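Local coordinates for hypothetical protein (Staphylococcus aureus subsp. aureus, PDB 2IL5), which is of unknown function but probably belongs with the Activator of Hsp90 ATPase homolog 1-like proteins of the Bet v 1-like clan, at residues E59-I65 with I77-S83; E88-I94 with D104-F110. One frame throughout, in Å; residues are numbered along the deposited sequence.

Contact 1. Residues E59-I65 with I77-S83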
ATOM      1  N   GLU A  59      -0.425 -16.863  -0.175  1.00 48.28           N
ATOM      2  CA  GLU A  59       0.993 -16.663   0.083  1.00 46.67           C
ATOM      3  C   GLU A  59       1.819 -17.090  -1.142  1.00 46.66           C
ATOM      4  O   GLU A  59       1.595 -18.173  -1.695  1.00 47.25           O
ATOM      5  CB  GLU A  59       1.415 -17.371   1.364  1.00 46.16           C
ATOM      6  CG  GLU A  59       0.767 -16.761   2.615  1.00 47.23           C
ATOM      7  CD  GLU A  59       1.321 -17.313   3.924  1.00 50.82           C
ATOM      8  OE1 GLU A  59       2.020 -18.371   3.892  1.00 54.41           O
ATOM      9  OE2 GLU A  59       1.066 -16.697   4.991  1.00 48.30           O
ATOM     10  N   GLY A  60       2.727 -16.220  -1.603  1.00 45.55           N
ATOM     11  CA  GLY A  60       3.479 -16.465  -2.845  1.00 44.57           C
ATOM     12  C   GLY A  60       2.730 -16.110  -4.132  1.00 44.11           C
ATOM     13  O   GLY A  60       3.262 -16.256  -5.235  1.00 43.06           O
ATOM     14  N   GLY A  61       1.481 -15.676  -3.986  1.00 43.63           N
ATOM     15  CA  GLY A  61       0.664 -15.287  -5.129  1.00 44.42           C
ATOM     16  C   GLY A  61       0.933 -13.872  -5.647  1.00 44.43           C
ATOM     17  O   GLY A  61       1.208 -12.959  -4.879  1.00 42.97           O
ATOM     18  N   LYS A  62       0.803 -13.693  -6.962  1.00 45.70           N
ATOM     19  CA  LYS A  62       1.053 -12.404  -7.605  1.00 46.68           C
ATOM     20  C   LYS A  62      -0.184 -11.518  -7.705  1.00 46.32           C
ATOM     21  O   LYS A  62      -1.312 -12.011  -7.819  1.00 47.24           O
ATOM     22  CB  LYS A  62       1.651 -12.629  -8.993  1.00 47.33           C
ATOM     23  CG  LYS A  62       1.907 -11.312  -9.774  1.00 51.92           C
ATOM     24  CD  LYS A  62       2.486 -11.546 -11.170  1.00 55.03           C
ATOM     25  CE  LYS A  62       2.390 -10.280 -11.987  1.00 56.78           C
ATOM     26  NZ  LYS A  62       2.800 -10.537 -13.399  1.00 61.58           N
ATOM     27  N   TYR A  63       0.023 -10.204  -7.656  1.00 45.57           N
ATOM     28  CA  TYR A  63      -1.008  -9.282  -8.063  1.00 44.63           C
ATOM     29  C   TYR A  63      -0.440  -8.329  -9.108  1.00 45.27           C
ATOM     30  O   TYR A  63       0.768  -8.024  -9.110  1.00 44.28           O
ATOM     31  CB  TYR A  63      -1.655  -8.536  -6.878  1.00 43.88           C
ATOM     32  CG  TYR A  63      -0.743  -7.506  -6.266  1.00 43.30           C
ATOM     33  CD1 TYR A  63       0.123  -7.840  -5.217  1.00 41.71           C
ATOM     34  CD2 TYR A  63      -0.708  -6.203  -6.771  1.00 41.67           C
ATOM     35  CE1 TYR A  63       0.985  -6.888  -4.679  1.00 42.60           C
ATOM     36  CE2 TYR A  63       0.144  -5.254  -6.262  1.00 40.48           C
ATOM     37  CZ  TYR A  63       0.987  -5.584  -5.208  1.00 43.90           C
ATOM     38  OH  TYR A  63       1.838  -4.614  -4.713  1.00 42.39           O
ATOM     39  N   ARG A  64      -1.321  -7.891 -10.018  1.00 45.24           N
ATOM     40  CA  ARG A  64      -0.946  -6.951 -11.063  1.00 45.96           C
ATOM     41  C   ARG A  64      -2.036  -5.892 -11.315  1.00 45.74           C
ATOM     42  O   ARG A  64      -3.144  -6.215 -11.749  1.00 45.73           O
ATOM     43  CB  ARG A  64      -0.610  -7.701 -12.342  1.00 45.79           C
ATOM     44  CG  ARG A  64      -0.074  -6.813 -13.396  1.00 47.38           C
ATOM     45  CD  ARG A  64       0.133  -7.573 -14.688  1.00 51.47           C
ATOM     46  NE  ARG A  64       0.854  -6.746 -15.663  1.00 52.82           N
ATOM     47  CZ  ARG A  64       0.267  -6.163 -16.695  1.00 54.56           C
ATOM     48  NH1 ARG A  64       0.966  -5.419 -17.537  1.00 54.92           N
ATOM     49  NH2 ARG A  64      -1.033  -6.333 -16.884  1.00 55.30           N
ATOM     50  N   ILE A  65      -1.709  -4.636 -11.022  1.00 45.46           N
ATOM     51  CA  ILE A  65      -2.635  -3.513 -11.182  1.00 44.86           C
ATOM     52  C   ILE A  65      -2.105  -2.578 -12.271  1.00 45.09           C
ATOM     53  O   ILE A  65      -0.936  -2.149 -12.230  1.00 43.87           O
ATOM     54  CB  ILE A  65      -2.808  -2.733  -9.862  1.00 45.10           C
ATOM     55  CG1 ILE A  65      -3.373  -3.661  -8.776  1.00 44.39           C
ATOM     56  CG2 ILE A  65      -3.650  -1.474 -10.099  1.00 44.22           C
ATOM     57  CD1 ILE A  65      -3.427  -3.093  -7.366  1.00 42.17           C
ATOM     58  N   ILE A  77       1.622  -1.719 -11.432  1.00 46.97           N
ATOM     59  CA  ILE A  77       1.981  -2.010 -10.092  1.00 45.86           C
ATOM     60  C   ILE A  77       1.823  -3.518  -9.943  1.00 46.23           C
ATOM     61  O   ILE A  77       0.754  -4.085 -10.198  1.00 46.57           O
ATOM     62  CB  ILE A  77       1.112  -1.226  -9.070  1.00 45.85           C
ATOM     63  CG1 ILE A  77       1.140   0.272  -9.374  1.00 45.27           C
ATOM     64  CG2 ILE A  77       1.507  -1.524  -7.614  1.00 43.06           C
ATOM     65  CD1 ILE A  77      -0.190   0.849  -9.948  1.00 41.88           C
ATOM     66  N   GLU A  78       2.916  -4.167  -9.558  1.00 46.21           N
ATOM     67  CA  GLU A  78       2.954  -5.618  -9.377  1.00 45.13           C
ATOM     68  C   GLU A  78       3.662  -5.958  -8.096  1.00 43.29           C
ATOM     69  O   GLU A  78       4.532  -5.231  -7.660  1.00 42.38           O
ATOM     70  CB  GLU A  78       3.729  -6.281 -10.508  1.00 45.69           C
ATOM     71  CG  GLU A  78       3.054  -6.227 -11.845  1.00 48.89           C
ATOM     72  CD  GLU A  78       3.838  -7.010 -12.863  1.00 53.72           C
ATOM     73  OE1 GLU A  78       5.096  -6.889 -12.860  1.00 54.35           O
ATOM     74  OE2 GLU A  78       3.204  -7.746 -13.661  1.00 55.57           O
ATOM     75  N   GLY A  79       3.330  -7.111  -7.532  1.00 42.09           N
ATOM     76  CA  GLY A  79       4.012  -7.597  -6.357  1.00 40.49           C
ATOM     77  C   GLY A  79       3.451  -8.929  -5.952  1.00 41.09           C
ATOM     78  O   GLY A  79       2.704  -9.592  -6.699  1.00 40.55           O
ATOM     79  N   ILE A  80       3.780  -9.286  -4.727  1.00 41.47           N
ATOM     80  CA  ILE A  80       3.557 -10.617  -4.189  1.00 43.02           C
ATOM     81  C   ILE A  80       2.958 -10.524  -2.797  1.00 42.40           C
ATOM     82  O   ILE A  80       3.364  -9.673  -2.005  1.00 42.90           O
ATOM     83  CB  ILE A  80       4.931 -11.397  -4.100  1.00 42.39           C
ATOM     84  CG1 ILE A  80       5.445 -11.778  -5.482  1.00 42.77           C
ATOM     85  CG2 ILE A  80       4.793 -12.637  -3.277  1.00 46.17           C
ATOM     86  CD1 ILE A  80       4.478 -12.592  -6.252  1.00 43.60           C
ATOM     87  N   TYR A  81       2.018 -11.408  -2.481  1.00 42.09           N
ATOM     88  CA  TYR A  81       1.641 -11.590  -1.093  1.00 42.42           C
ATOM     89  C   TYR A  81       2.662 -12.498  -0.425  1.00 42.98           C
ATOM     90  O   TYR A  81       2.936 -13.575  -0.909  1.00 43.91           O
ATOM     91  CB  TYR A  81       0.263 -12.186  -0.998  1.00 43.15           C
ATOM     92  CG  TYR A  81      -0.798 -11.240  -1.438  1.00 44.19           C
ATOM     93  CD1 TYR A  81      -1.235 -10.235  -0.570  1.00 45.02           C
ATOM     94  CD2 TYR A  81      -1.343 -11.310  -2.748  1.00 43.60           C
ATOM     95  CE1 TYR A  81      -2.218  -9.361  -0.950  1.00 46.43           C
ATOM     96  CE2 TYR A  81      -2.303 -10.428  -3.152  1.00 46.71           C
ATOM     97  CZ  TYR A  81      -2.749  -9.449  -2.233  1.00 48.98           C
ATOM     98  OH  TYR A  81      -3.724  -8.544  -2.566  1.00 49.68           O
ATOM     99  N   GLU A  82       3.279 -12.049   0.652  1.00 42.77           N
ATOM    100  CA  GLU A  82       4.225 -12.913   1.317  1.00 44.43           C
ATOM    101  C   GLU A  82       3.560 -13.615   2.503  1.00 44.12           C
ATOM    102  O   GLU A  82       3.803 -14.761   2.768  1.00 44.42           O
ATOM    103  CB  GLU A  82       5.484 -12.149   1.736  1.00 43.92           C
ATOM    104  CG  GLU A  82       6.044 -11.384   0.582  1.00 50.31           C
ATOM    105  CD  GLU A  82       7.530 -11.291   0.575  1.00 57.91           C
ATOM    106  OE1 GLU A  82       8.014 -10.178   0.888  1.00 62.34           O
ATOM    107  OE2 GLU A  82       8.207 -12.302   0.248  1.00 58.75           O
ATOM    108  N   SER A  83       2.682 -12.908   3.176  1.00 45.23           N
ATOM    109  CA  SER A  83       2.091 -13.395   4.378  1.00 46.62           C
ATOM    110  C   SER A  83       0.652 -12.904   4.433  1.00 45.79           C
ATOM    111  O   SER A  83       0.385 -11.721   4.220  1.00 44.65           O
ATOM    112  CB  SER A  83       2.898 -12.897   5.569  1.00 46.95           C
ATOM    113  OG  SER A  83       2.469 -13.579   6.723  1.00 54.13           O
TER
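The ring of Y63 lies over the backbone of G79, the residue it pairs with across the two strands, and the E78-G79 peptide lies over one ring face, with G79 N 3.6 Å from the plane and offset toward the rim. Y63 reaches this place because its CG sits between the backbone N and the carbonyl carbon (chi1 72°), which lays the ring across the partner strand. Alongside, the Y81 ring meets it obliquely, Y63 CD1 lying 4.1 Å from Y81 CE2 with the planes 57° apart. On the other flank I77 brings CG2 against Y63 CE2, while its CD1 touches CG2 of I65. Y63 OH is hydrogen-bonded to T93 O on strand 89-94. These strands form an antiparallel hairpin within the seven-stranded sheet, consistent with the helix-grip fold of the Bet v 1-like clan. Paired bonds link Y63 with G79 and I65 with I77; I65 N to I77 O is short, at 2.7 Å, and nearly straight. Toward E59 the strand gives way to a loop, yet G60 N still bonds to Y81 O and Y81 N to G61 O. On the opposite face, E78 OE2 is shared by two cations. K62, fully extended, brings NZ to 2.8 Å from E78 OE2, arriving from above the carboxylate plane. R64 runs beside E78 and offers NE at the guanidinium edge, a weak bond of 3.2 Å to E78 OE2 with the two planes 74° apart; its NH2 pairs with E52.

Contact 2. Residues E88-I94 with D104-F110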
ATOM      1  N   GLU A  88      -5.898 -10.474  10.360  1.00 42.87           N
ATOM      2  CA  GLU A  88      -4.797 -10.210  11.278  1.00 42.68           C
ATOM      3  C   GLU A  88      -3.578  -9.543  10.634  1.00 42.03           C
ATOM      4  O   GLU A  88      -2.986  -8.615  11.200  1.00 42.30           O
ATOM      5  CB  GLU A  88      -4.390 -11.521  11.977  1.00 42.63           C
ATOM      6  CG  GLU A  88      -3.364 -11.340  13.052  1.00 44.12           C
ATOM      7  CD  GLU A  88      -2.922 -12.641  13.722  1.00 45.99           C
ATOM      8  OE1 GLU A  88      -3.697 -13.638  13.713  1.00 47.52           O
ATOM      9  OE2 GLU A  88      -1.796 -12.643  14.284  1.00 42.89           O
ATOM     10  N   TYR A  89      -3.178 -10.006   9.460  1.00 41.28           N
ATOM     11  CA  TYR A  89      -1.867  -9.594   8.983  1.00 41.18           C
ATOM     12  C   TYR A  89      -1.697  -9.837   7.538  1.00 40.49           C
ATOM     13  O   TYR A  89      -1.929 -10.939   7.046  1.00 40.93           O
ATOM     14  CB  TYR A  89      -0.748 -10.277   9.794  1.00 41.22           C
ATOM     15  CG  TYR A  89       0.684  -9.860   9.484  1.00 42.18           C
ATOM     16  CD1 TYR A  89       1.109  -8.536   9.616  1.00 43.88           C
ATOM     17  CD2 TYR A  89       1.639 -10.820   9.124  1.00 44.63           C
ATOM     18  CE1 TYR A  89       2.450  -8.159   9.333  1.00 42.20           C
ATOM     19  CE2 TYR A  89       2.970 -10.469   8.864  1.00 45.15           C
ATOM     20  CZ  TYR A  89       3.363  -9.143   8.968  1.00 45.80           C
ATOM     21  OH  TYR A  89       4.685  -8.824   8.715  1.00 46.37           O
ATOM     22  N   VAL A  90      -1.300  -8.769   6.864  1.00 39.82           N
ATOM     23  CA  VAL A  90      -0.838  -8.848   5.491  1.00 39.44           C
ATOM     24  C   VAL A  90       0.619  -8.314   5.385  1.00 39.50           C
ATOM     25  O   VAL A  90       0.919  -7.199   5.824  1.00 38.81           O
ATOM     26  CB  VAL A  90      -1.781  -8.056   4.502  1.00 39.67           C
ATOM     27  CG1 VAL A  90      -1.263  -8.157   3.072  1.00 37.67           C
ATOM     28  CG2 VAL A  90      -3.212  -8.549   4.567  1.00 37.49           C
ATOM     29  N   LYS A  91       1.509  -9.156   4.866  1.00 39.95           N
ATOM     30  CA  LYS A  91       2.834  -8.762   4.366  1.00 40.63           C
ATOM     31  C   LYS A  91       2.855  -8.966   2.850  1.00 41.74           C
ATOM     32  O   LYS A  91       2.586 -10.065   2.343  1.00 41.51           O
ATOM     33  CB  LYS A  91       3.951  -9.562   5.011  1.00 39.98           C
ATOM     34  CG  LYS A  91       5.377  -9.135   4.635  1.00 38.95           C
ATOM     35  CD  LYS A  91       6.380 -10.079   5.402  1.00 42.35           C
ATOM     36  CE  LYS A  91       7.859  -9.927   5.027  1.00 40.86           C
ATOM     37  NZ  LYS A  91       8.184  -8.458   4.723  1.00 42.63           N
HETATM   38  N   MSE A  92       3.136  -7.886   2.133  1.00 42.19           N
HETATM   39  CA  MSE A  92       3.165  -7.919   0.707  1.00 43.94           C
HETATM   40  C   MSE A  92       4.323  -7.058   0.185  1.00 45.59           C
HETATM   41  O   MSE A  92       4.892  -6.231   0.931  1.00 45.63           O
HETATM   42  CB  MSE A  92       1.798  -7.495   0.130  1.00 43.45           C
HETATM   43  CG  MSE A  92       1.385  -6.082   0.419  1.00 43.64           C
HETATM   44 SE   MSE A  92      -0.433  -5.679   0.023  0.70 47.02          SE
HETATM   45  CE  MSE A  92      -0.347  -5.998  -1.885  1.00 42.80           C
ATOM     46  N   THR A  93       4.700  -7.304  -1.073  1.00 46.81           N
ATOM     47  CA  THR A  93       5.617  -6.432  -1.792  1.00 48.47           C
ATOM     48  C   THR A  93       4.919  -5.481  -2.790  1.00 50.47           C
ATOM     49  O   THR A  93       3.811  -5.758  -3.335  1.00 49.57           O
ATOM     50  CB  THR A  93       6.732  -7.174  -2.544  1.00 47.89           C
ATOM     51  OG1 THR A  93       6.229  -7.698  -3.773  1.00 47.36           O
ATOM     52  CG2 THR A  93       7.359  -8.272  -1.716  1.00 46.19           C
ATOM     53  N   ILE A  94       5.575  -4.337  -2.956  1.00 53.15           N
ATOM     54  CA  ILE A  94       5.363  -3.397  -4.067  1.00 56.46           C
ATOM     55  C   ILE A  94       6.634  -3.519  -4.889  1.00 57.77           C
ATOM     56  O   ILE A  94       7.715  -3.182  -4.440  1.00 57.87           O
ATOM     57  CB  ILE A  94       5.211  -1.973  -3.587  1.00 56.51           C
ATOM     58  CG1 ILE A  94       3.944  -1.830  -2.769  1.00 56.99           C
ATOM     59  CG2 ILE A  94       5.109  -1.013  -4.792  1.00 61.01           C
ATOM     60  CD1 ILE A  94       2.723  -1.344  -3.617  1.00 57.87           C
ATOM     61  N   ASP A 104       9.581  -2.628  -2.668  1.00 54.88           N
ATOM     62  CA  ASP A 104       9.080  -2.057  -1.460  1.00 50.54           C
ATOM     63  C   ASP A 104       8.315  -3.130  -0.650  1.00 47.88           C
ATOM     64  O   ASP A 104       7.762  -4.091  -1.179  1.00 43.70           O
ATOM     65  CB  ASP A 104       8.178  -0.879  -1.744  1.00 49.99           C
ATOM     66  CG  ASP A 104       8.814   0.153  -2.696  1.00 53.19           C
ATOM     67  OD1 ASP A 104      10.073   0.246  -2.787  1.00 49.88           O
ATOM     68  OD2 ASP A 104       8.010   0.903  -3.314  1.00 55.11           O
ATOM     69  N   VAL A 105       8.294  -2.898   0.649  1.00 45.35           N
ATOM     70  CA  VAL A 105       7.693  -3.807   1.604  1.00 44.16           C
ATOM     71  C   VAL A 105       6.529  -3.098   2.253  1.00 41.76           C
ATOM     72  O   VAL A 105       6.667  -1.995   2.703  1.00 41.12           O
ATOM     73  CB  VAL A 105       8.757  -4.276   2.674  1.00 43.37           C
ATOM     74  CG1 VAL A 105       8.085  -4.830   3.936  1.00 41.78           C
ATOM     75  CG2 VAL A 105       9.749  -5.290   2.035  1.00 43.16           C
ATOM     76  N   ILE A 106       5.384  -3.757   2.273  1.00 41.29           N
ATOM     77  CA  ILE A 106       4.250  -3.381   3.132  1.00 40.94           C
ATOM     78  C   ILE A 106       4.005  -4.451   4.216  1.00 41.22           C
ATOM     79  O   ILE A 106       3.924  -5.626   3.916  1.00 40.84           O
ATOM     80  CB  ILE A 106       2.956  -3.208   2.278  1.00 41.83           C
ATOM     81  CG1 ILE A 106       3.040  -1.886   1.479  1.00 40.18           C
ATOM     82  CG2 ILE A 106       1.678  -3.261   3.163  1.00 39.29           C
ATOM     83  CD1 ILE A 106       1.866  -1.671   0.461  1.00 40.60           C
ATOM     84  N   GLU A 107       3.921  -4.042   5.476  1.00 41.63           N
ATOM     85  CA  GLU A 107       3.476  -4.953   6.553  1.00 41.99           C
ATOM     86  C   GLU A 107       2.367  -4.237   7.298  1.00 42.62           C
ATOM     87  O   GLU A 107       2.569  -3.141   7.783  1.00 43.49           O
ATOM     88  CB  GLU A 107       4.607  -5.342   7.473  1.00 41.03           C
ATOM     89  CG  GLU A 107       5.714  -6.084   6.731  1.00 42.47           C
ATOM     90  CD  GLU A 107       6.953  -6.365   7.527  1.00 44.62           C
ATOM     91  OE1 GLU A 107       7.116  -5.830   8.642  1.00 46.43           O
ATOM     92  OE2 GLU A 107       7.790  -7.180   7.036  1.00 48.38           O
ATOM     93  N   VAL A 108       1.177  -4.831   7.308  1.00 42.32           N
ATOM     94  CA  VAL A 108       0.028  -4.187   7.890  1.00 41.39           C
ATOM     95  C   VAL A 108      -0.689  -5.164   8.849  1.00 42.31           C
ATOM     96  O   VAL A 108      -1.073  -6.269   8.473  1.00 41.76           O
ATOM     97  CB  VAL A 108      -0.926  -3.535   6.804  1.00 41.53           C
ATOM     98  CG1 VAL A 108      -1.491  -4.579   5.870  1.00 38.81           C
ATOM     99  CG2 VAL A 108      -2.072  -2.720   7.491  1.00 37.14           C
ATOM    100  N   GLU A 109      -0.833  -4.735  10.105  1.00 42.90           N
ATOM    101  CA  GLU A 109      -1.492  -5.527  11.110  1.00 42.72           C
ATOM    102  C   GLU A 109      -2.836  -4.916  11.550  1.00 43.17           C
ATOM    103  O   GLU A 109      -2.954  -3.704  11.697  1.00 41.76           O
ATOM    104  CB  GLU A 109      -0.553  -5.751  12.298  1.00 42.23           C
ATOM    105  CG  GLU A 109      -0.738  -7.135  12.908  1.00 44.08           C
ATOM    106  CD  GLU A 109       0.228  -7.470  14.025  1.00 45.95           C
ATOM    107  OE1 GLU A 109       1.195  -6.708  14.284  1.00 43.15           O
ATOM    108  OE2 GLU A 109       0.021  -8.548  14.627  1.00 46.08           O
ATOM    109  N   PHE A 110      -3.827  -5.797  11.760  1.00 44.66           N
ATOM    110  CA  PHE A 110      -5.193  -5.438  12.160  1.00 45.99           C
ATOM    111  C   PHE A 110      -5.500  -5.961  13.579  1.00 47.18           C
ATOM    112  O   PHE A 110      -5.408  -7.162  13.828  1.00 48.59           O
ATOM    113  CB  PHE A 110      -6.199  -6.006  11.139  1.00 45.71           C
ATOM    114  CG  PHE A 110      -5.816  -5.743   9.715  1.00 45.65           C
ATOM    115  CD1 PHE A 110      -5.139  -6.710   8.969  1.00 46.93           C
ATOM    116  CD2 PHE A 110      -6.067  -4.506   9.129  1.00 44.47           C
ATOM    117  CE1 PHE A 110      -4.720  -6.453   7.648  1.00 45.15           C
ATOM    118  CE2 PHE A 110      -5.667  -4.247   7.818  1.00 44.11           C
ATOM    119  CZ  PHE A 110      -4.999  -5.221   7.074  1.00 42.92           C
TER
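Strands 89-94 and 104-110 run antiparallel, their axes approaching to 4.6 Å at 156°, and reciprocal backbone bonds join V90 with V108, M92 with I106 and I94 with D104, while F110 N adds a bond to E88 O. On the face of V90, M92 and I106, M92, a selenomethionine, lies side by side with I106, M92 CG being 3.8 Å from I106 CB. I94 crosses over the end of that isoleucine and sets its CG1 against I106 CD1. At the strand end, D104 CB packs against I94 CB, while the two carboxylate oxygens of D104 are held by S126 and Y124 of strand 118-128. V90 packs its CB on V108 CG1, 3.7 Å away, and sends CG2 to the edge of the F110 ring, which in turn meets the W33 ring edge-to-face. This is a beta hairpin in the middle of the antiparallel sheet, flanked by strands 74-85 and 118-128; on the other edge of strand 89-94, E88 and Y89 both face V85 of strand 74-85 in a classic beta bulge. The other face is more polar. K91 and E107 extend in the same direction until a bend at the end of the lysine (chi4 36°) turns NZ onto E107 OE2 at 2.7 Å, E107 OE2 receiving it on its anti lone pair. Y89 also runs beside E107, pointing the same way: its OH is 3.5 Å from E107 CG, with ring and carboxylate planes 64° apart.

How the contacts relate
Contact 1 and contact 2 are successive hairpins of one antiparallel sheet, their centres 11 Å apart, and strands 74-85 and 89-94 are the neighbours that join them. The seam is both backbone and side chain: E82 N lies 2.7 Å from K91 O, and Y63 OH lies 2.7 Å from T93 O, each a probable hydrogen bond. The apolar faces also merge, with Y63 CE1 3.2 Å from M92 CE. A bound sodium ion lies near this seam, about 4 Å from the side chain of I94 and about 5 Å from that of I77.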